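Adenine Deaminase (Enterococcus faecalis, PDB 2ICS) is a zinc-dependent amidohydrolase, crystallised with adenine, that deacetylates acetyl-(R)-mandelate in vitro with very low efficiency. Local coordinates at residues D102-A107 / P147-G152; N110-V115 / T318-L323. All blocks are in the same frame, centred on the assembly; numbering follows the deposited sequence.

Interaction 1: residues D102-A107 / P147-G152; sequences DLAQQA and PDFVVG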
loop_
_atom_site.group_PDB
_atom_site.type_symbol
_atom_site.label_atom_id
_atom_site.label_comp_id
_atom_site.label_asym_id
_atom_site.label_seq_id
_atom_site.Cartn_x
_atom_site.Cartn_y
_atom_site.Cartn_z
ATOM N N ASP A 102 12.148 -8.178 14.227
ATOM C CA ASP A 102 12.598 -9.553 14.407
ATOM C C ASP A 102 11.579 -10.565 13.895
ATOM O O ASP A 102 11.944 -11.558 13.268
ATOM C CB ASP A 102 12.907 -9.835 15.883
ATOM C CG ASP A 102 14.067 -9.008 16.408
ATOM O OD1 ASP A 102 15.073 -8.851 15.680
ATOM O OD2 ASP A 102 13.978 -8.525 17.559
ATOM N N LEU A 103 10.303 -10.319 14.173
ATOM C CA LEU A 103 9.253 -11.219 13.716
ATOM C C LEU A 103 9.088 -11.100 12.212
ATOM O O LEU A 103 8.869 -12.094 11.522
ATOM C CB LEU A 103 7.922 -10.888 14.394
ATOM C CG LEU A 103 7.792 -11.247 15.874
ATOM C CD1 LEU A 103 6.467 -10.736 16.414
ATOM C CD2 LEU A 103 7.892 -12.753 16.038
ATOM N N ALA A 104 9.199 -9.874 11.710
ATOM C CA ALA A 104 9.045 -9.594 10.286
ATOM C C ALA A 104 10.020 -10.352 9.391
ATOM O O ALA A 104 9.760 -10.536 8.203
ATOM C CB ALA A 104 9.178 -8.092 10.039
ATOM N N GLN A 105 11.140 -10.791 9.955
ATOM C CA GLN A 105 12.142 -11.513 9.178
ATOM C C GLN A 105 11.769 -12.956 8.857
ATOM O O GLN A 105 12.163 -13.485 7.821
ATOM C CB GLN A 105 13.487 -11.496 9.910
ATOM C CG GLN A 105 13.984 -10.103 10.227
ATOM C CD GLN A 105 13.800 -9.154 9.060
ATOM O OE1 GLN A 105 14.312 -9.388 7.962
ATOM N NE2 GLN A 105 13.056 -8.077 9.289
ATOM N N GLN A 106 11.009 -13.592 9.739
ATOM C CA GLN A 106 10.619 -14.984 9.532
ATOM C C GLN A 106 9.469 -15.158 8.538
ATOM O O GLN A 106 9.090 -16.284 8.211
ATOM C CB GLN A 106 10.243 -15.624 10.875
ATOM C CG GLN A 106 9.078 -14.949 11.581
ATOM C CD GLN A 106 8.677 -15.640 12.880
ATOM O OE1 GLN A 106 9.487 -15.781 13.804
ATOM N NE2 GLN A 106 7.418 -16.070 12.956
ATOM N N ALA A 107 8.918 -14.047 8.056
ATOM C CA ALA A 107 7.808 -14.098 7.106
ATOM C C ALA A 107 8.311 -14.352 5.690
ATOM O O ALA A 107 9.398 -13.924 5.326
ATOM C CB ALA A 107 7.016 -12.790 7.151
ATOM N N PRO A 147 17.908 0.541 8.517
ATOM C CA PRO A 147 17.775 1.114 7.174
ATOM C C PRO A 147 17.134 0.134 6.191
ATOM O O PRO A 147 16.477 0.542 5.232
ATOM C CB PRO A 147 19.218 1.433 6.781
ATOM C CG PRO A 147 19.932 1.554 8.091
ATOM C CD PRO A 147 19.325 0.454 8.905
ATOM N N ASP A 148 17.337 -1.157 6.435
ATOM C CA ASP A 148 16.791 -2.199 5.570
ATOM C C ASP A 148 15.332 -2.514 5.897
ATOM O O ASP A 148 14.737 -3.407 5.291
ATOM C CB ASP A 148 17.603 -3.493 5.712
ATOM C CG ASP A 148 19.097 -3.284 5.510
ATOM O OD1 ASP A 148 19.490 -2.718 4.463
ATOM O OD2 ASP A 148 19.877 -3.699 6.400
ATOM N N PHE A 149 14.753 -1.794 6.851
ATOM C CA PHE A 149 13.380 -2.064 7.241
ATOM C C PHE A 149 12.488 -0.832 7.244
ATOM O O PHE A 149 11.365 -0.875 6.749
ATOM C CB PHE A 149 13.356 -2.710 8.624
ATOM C CG PHE A 149 11.992 -3.164 9.056
ATOM C CD1 PHE A 149 11.352 -4.210 8.397
ATOM C CD2 PHE A 149 11.340 -2.537 10.111
ATOM C CE1 PHE A 149 10.081 -4.627 8.780
ATOM C CE2 PHE A 149 10.063 -2.947 10.507
ATOM C CZ PHE A 149 9.434 -3.995 9.838
ATOM N N VAL A 150 12.992 0.257 7.814
ATOM C CA VAL A 150 12.255 1.509 7.904
ATOM C C VAL A 150 12.311 2.291 6.598
ATOM O O VAL A 150 13.371 2.772 6.207
ATOM C CB VAL A 150 12.832 2.391 9.024
ATOM C CG1 VAL A 150 12.032 3.678 9.148
ATOM C CG2 VAL A 150 12.819 1.623 10.341
ATOM N N VAL A 151 11.170 2.437 5.930
ATOM C CA VAL A 151 11.149 3.166 4.665
ATOM C C VAL A 151 10.410 4.498 4.741
ATOM O O VAL A 151 10.209 5.172 3.733
ATOM C CB VAL A 151 10.549 2.297 3.538
ATOM C CG1 VAL A 151 11.405 1.054 3.345
ATOM C CG2 VAL A 151 9.125 1.908 3.872
ATOM N N GLY A 152 10.021 4.889 5.946
ATOM C CA GLY A 152 9.326 6.150 6.100
ATOM C C GLY A 152 8.786 6.323 7.498
ATOM O O GLY A 152 9.109 5.548 8.389
#
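Ala-104 presents its methyl group to the ring of Phe-149, and this apolar touch carries the contact: Ala-104 CB lies 3.8 Å from Phe-149 CE1 and 4.1 Å from Phe-149 CZ. One corner of the ring, not its centre, therefore meets the methyl, which approaches at an oblique angle. Both CB atoms point into the gap between the segments, and the phenyl side chain covers about half of the 9.2 Å separating the CA atoms of Ala-104 and Phe-149, the rest being the contact and the methyl. Its reach follows from chi1 of -174°, which sets CG opposite the backbone N and carries the ring out to the helix.

Gln-105 adds a looser flank. Its amide NE2 comes within 4.3 Å of Phe-149 CD1, again obliquely, but is held by a hydrogen bond to the carbonyl O of Tyr-101, so the amide folds back over its own helix while brushing the ring. No hydrogen bond joins the two segments, and together they bury just 79 Å². Phe-100 and Tyr-101 each add an edge-to-face ring contact to Phe-149, while Val-111 touches both Phe-149 and Ala-104. The aromatic side chain thus fills the layer between helix 97-105 and the parallel strands 110-114 and 150-152, a helix-on-sheet packing characteristic of the outer layer of a TIM barrel.

Interaction 2: residues N110-V115 / T318-L323; sequences NVFGLV and TQKGTL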
loop_
_atom_site.group_PDB
_atom_site.type_symbol
_atom_site.label_atom_id
_atom_site.label_comp_id
_atom_site.label_asym_id
_atom_site.label_seq_id
_atom_site.Cartn_x
_atom_site.Cartn_y
_atom_site.Cartn_z
ATOM N N ASN A 110 7.919 -10.059 1.958
ATOM C CA ASN A 110 8.892 -9.027 2.292
ATOM C C ASN A 110 8.097 -8.030 3.121
ATOM O O ASN A 110 7.016 -7.602 2.712
ATOM C CB ASN A 110 9.433 -8.326 1.042
ATOM C CG ASN A 110 10.178 -9.265 0.124
ATOM O OD1 ASN A 110 10.993 -10.066 0.574
ATOM N ND2 ASN A 110 9.909 -9.167 -1.173
ATOM N N VAL A 111 8.619 -7.671 4.285
ATOM C CA VAL A 111 7.932 -6.734 5.157
ATOM C C VAL A 111 8.776 -5.517 5.488
ATOM O O VAL A 111 9.880 -5.641 6.016
ATOM C CB VAL A 111 7.522 -7.404 6.487
ATOM C CG1 VAL A 111 6.835 -6.395 7.392
ATOM C CG2 VAL A 111 6.602 -8.589 6.214
ATOM N N PHE A 112 8.254 -4.343 5.157
ATOM C CA PHE A 112 8.925 -3.087 5.463
ATOM C C PHE A 112 7.973 -2.349 6.380
ATOM O O PHE A 112 6.833 -2.783 6.578
ATOM C CB PHE A 112 9.165 -2.270 4.200
ATOM C CG PHE A 112 10.110 -2.919 3.238
ATOM C CD1 PHE A 112 11.481 -2.942 3.497
ATOM C CD2 PHE A 112 9.632 -3.536 2.088
ATOM C CE1 PHE A 112 12.364 -3.570 2.625
ATOM C CE2 PHE A 112 10.505 -4.168 1.206
ATOM C CZ PHE A 112 11.878 -4.185 1.476
ATOM N N GLY A 113 8.427 -1.244 6.948
ATOM C CA GLY A 113 7.549 -0.506 7.827
ATOM C C GLY A 113 7.854 0.967 7.928
ATOM O O GLY A 113 8.956 1.415 7.617
ATOM N N LEU A 114 6.840 1.720 8.333
ATOM C CA LEU A 114 6.946 3.151 8.554
ATOM C C LEU A 114 6.988 3.259 10.065
ATOM O O LEU A 114 6.248 2.560 10.754
ATOM C CB LEU A 114 5.698 3.874 8.047
ATOM C CG LEU A 114 5.612 4.323 6.591
ATOM C CD1 LEU A 114 6.461 3.440 5.683
ATOM C CD2 LEU A 114 4.141 4.313 6.185
ATOM N N VAL A 115 7.853 4.114 10.591
ATOM C CA VAL A 115 7.925 4.269 12.033
ATOM C C VAL A 115 6.986 5.392 12.436
ATOM O O VAL A 115 7.017 6.473 11.857
ATOM C CB VAL A 115 9.372 4.579 12.498
ATOM C CG1 VAL A 115 9.911 5.785 11.761
ATOM C CG2 VAL A 115 9.393 4.821 14.001
ATOM N N THR A 318 13.618 0.780 -4.618
ATOM C CA THR A 318 14.366 0.783 -5.872
ATOM C C THR A 318 14.538 -0.581 -6.525
ATOM O O THR A 318 14.654 -0.679 -7.744
ATOM C CB THR A 318 15.776 1.396 -5.669
ATOM O OG1 THR A 318 16.496 0.632 -4.691
ATOM C CG2 THR A 318 15.667 2.837 -5.189
ATOM N N GLN A 319 14.549 -1.630 -5.716
ATOM C CA GLN A 319 14.732 -2.984 -6.223
ATOM C C GLN A 319 13.434 -3.737 -6.535
ATOM O O GLN A 319 13.476 -4.902 -6.934
ATOM C CB GLN A 319 15.568 -3.790 -5.217
ATOM C CG GLN A 319 17.056 -3.905 -5.561
ATOM C CD GLN A 319 17.621 -2.655 -6.205
ATOM O OE1 GLN A 319 17.671 -1.591 -5.588
ATOM N NE2 GLN A 319 18.046 -2.778 -7.458
ATOM N N LYS A 320 12.288 -3.077 -6.376
ATOM C CA LYS A 320 11.002 -3.726 -6.629
ATOM C C LYS A 320 10.037 -2.873 -7.457
ATOM O O LYS A 320 10.356 -1.749 -7.831
ATOM C CB LYS A 320 10.355 -4.084 -5.287
ATOM C CG LYS A 320 11.289 -4.882 -4.369
ATOM C CD LYS A 320 10.650 -5.213 -3.038
ATOM C CE LYS A 320 11.621 -5.946 -2.125
ATOM N NZ LYS A 320 12.058 -7.257 -2.688
ATOM N N GLY A 321 8.865 -3.424 -7.763
ATOM C CA GLY A 321 7.872 -2.667 -8.510
ATOM C C GLY A 321 7.803 -2.838 -10.017
ATOM O O GLY A 321 6.770 -2.548 -10.616
ATOM N N THR A 322 8.887 -3.297 -10.638
ATOM C CA THR A 322 8.906 -3.484 -12.085
ATOM C C THR A 322 9.649 -4.746 -12.492
ATOM O O THR A 322 10.436 -5.292 -11.725
ATOM C CB THR A 322 9.581 -2.296 -12.803
ATOM O OG1 THR A 322 10.930 -2.165 -12.336
ATOM C CG2 THR A 322 8.821 -1.004 -12.539
ATOM N N LEU A 323 9.392 -5.204 -13.711
ATOM C CA LEU A 323 10.049 -6.393 -14.228
ATOM C C LEU A 323 11.308 -5.998 -14.995
ATOM O O LEU A 323 11.455 -6.321 -16.167
ATOM C CB LEU A 323 9.094 -7.164 -15.141
ATOM C CG LEU A 323 7.863 -7.736 -14.438
ATOM C CD1 LEU A 323 6.890 -8.279 -15.464
ATOM C CD2 LEU A 323 8.288 -8.827 -13.477
#
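Lys-320 lays the end of its aliphatic chain against the rim of the Phe-112 ring: Lys-320 CE is 3.9 Å from Phe-112 CE2 and 4.0 Å from Phe-112 CZ. The methylene lies close to the ring plane, so the contact is made at the edge and does not amount to a cation-pi stack. The lysine chain is extended through chi2 and chi3, then bends at its last torsion (chi4 -62°), turning the ammonium group toward Asn-110.

There Lys-320 NZ comes to 3.2 Å from Asn-110 ND2. Both are donors, and this proximity is not a hydrogen bond. Each nitrogen has acceptors of its own: Lys-320 NZ forms salt bridges with OD2 of Asp-328 and OD2 of Asp-330, while Asn-110 ND2 donates to Thr-85 OG1. The two carboxylates probably offset the cost of bringing the amide nitrogen so near a positive charge. Lys-320 CE also lies 3.8 Å from Asn-110 ND2, so this methylene touches amide and ring in roughly perpendicular directions.

The CB atoms of Asn-110 and Phe-112 both point at the loop, as alternate residues of a strand do. The loop between helix 309-314 and strand 331-344 approaches this face near the strand's start, 10.6 Å separating the CA atoms of Asn-110 and Lys-320. Val-111 points the other way, onto helix 97-105, consistent with this being the inward face of a TIM-barrel strand. Leu-317 also meets Phe-112 from the loop, Val-151 touches the same ring from strand 150-152, and Thr-85 of strand 83-89 contacts both Phe-112 and Lys-320.

The centres of interactions 1 and 2 lie 10 Å apart, and strand 110-114 stands between them. Its alternating residues serve both: Val-111 faces helix 97-105 and Phe-149, whereas Asn-110 and Phe-112 face the 318-323 loop. Strands 110-114 and 150-152 are parallel neighbours in one sheet, with direct backbone links such as Val-151 N to Gly-113 O at 3.0 Å. Along the chain the segments alternate, in the order 102-107, 110-115, 147-152, 318-323. The first three lie on helix 97-105, strand 110-114 and strand 150-152, with helix 136-145 intervening between the two strands, while the fourth brings a distant, late part of the chain to the opposite face of strand 110-114.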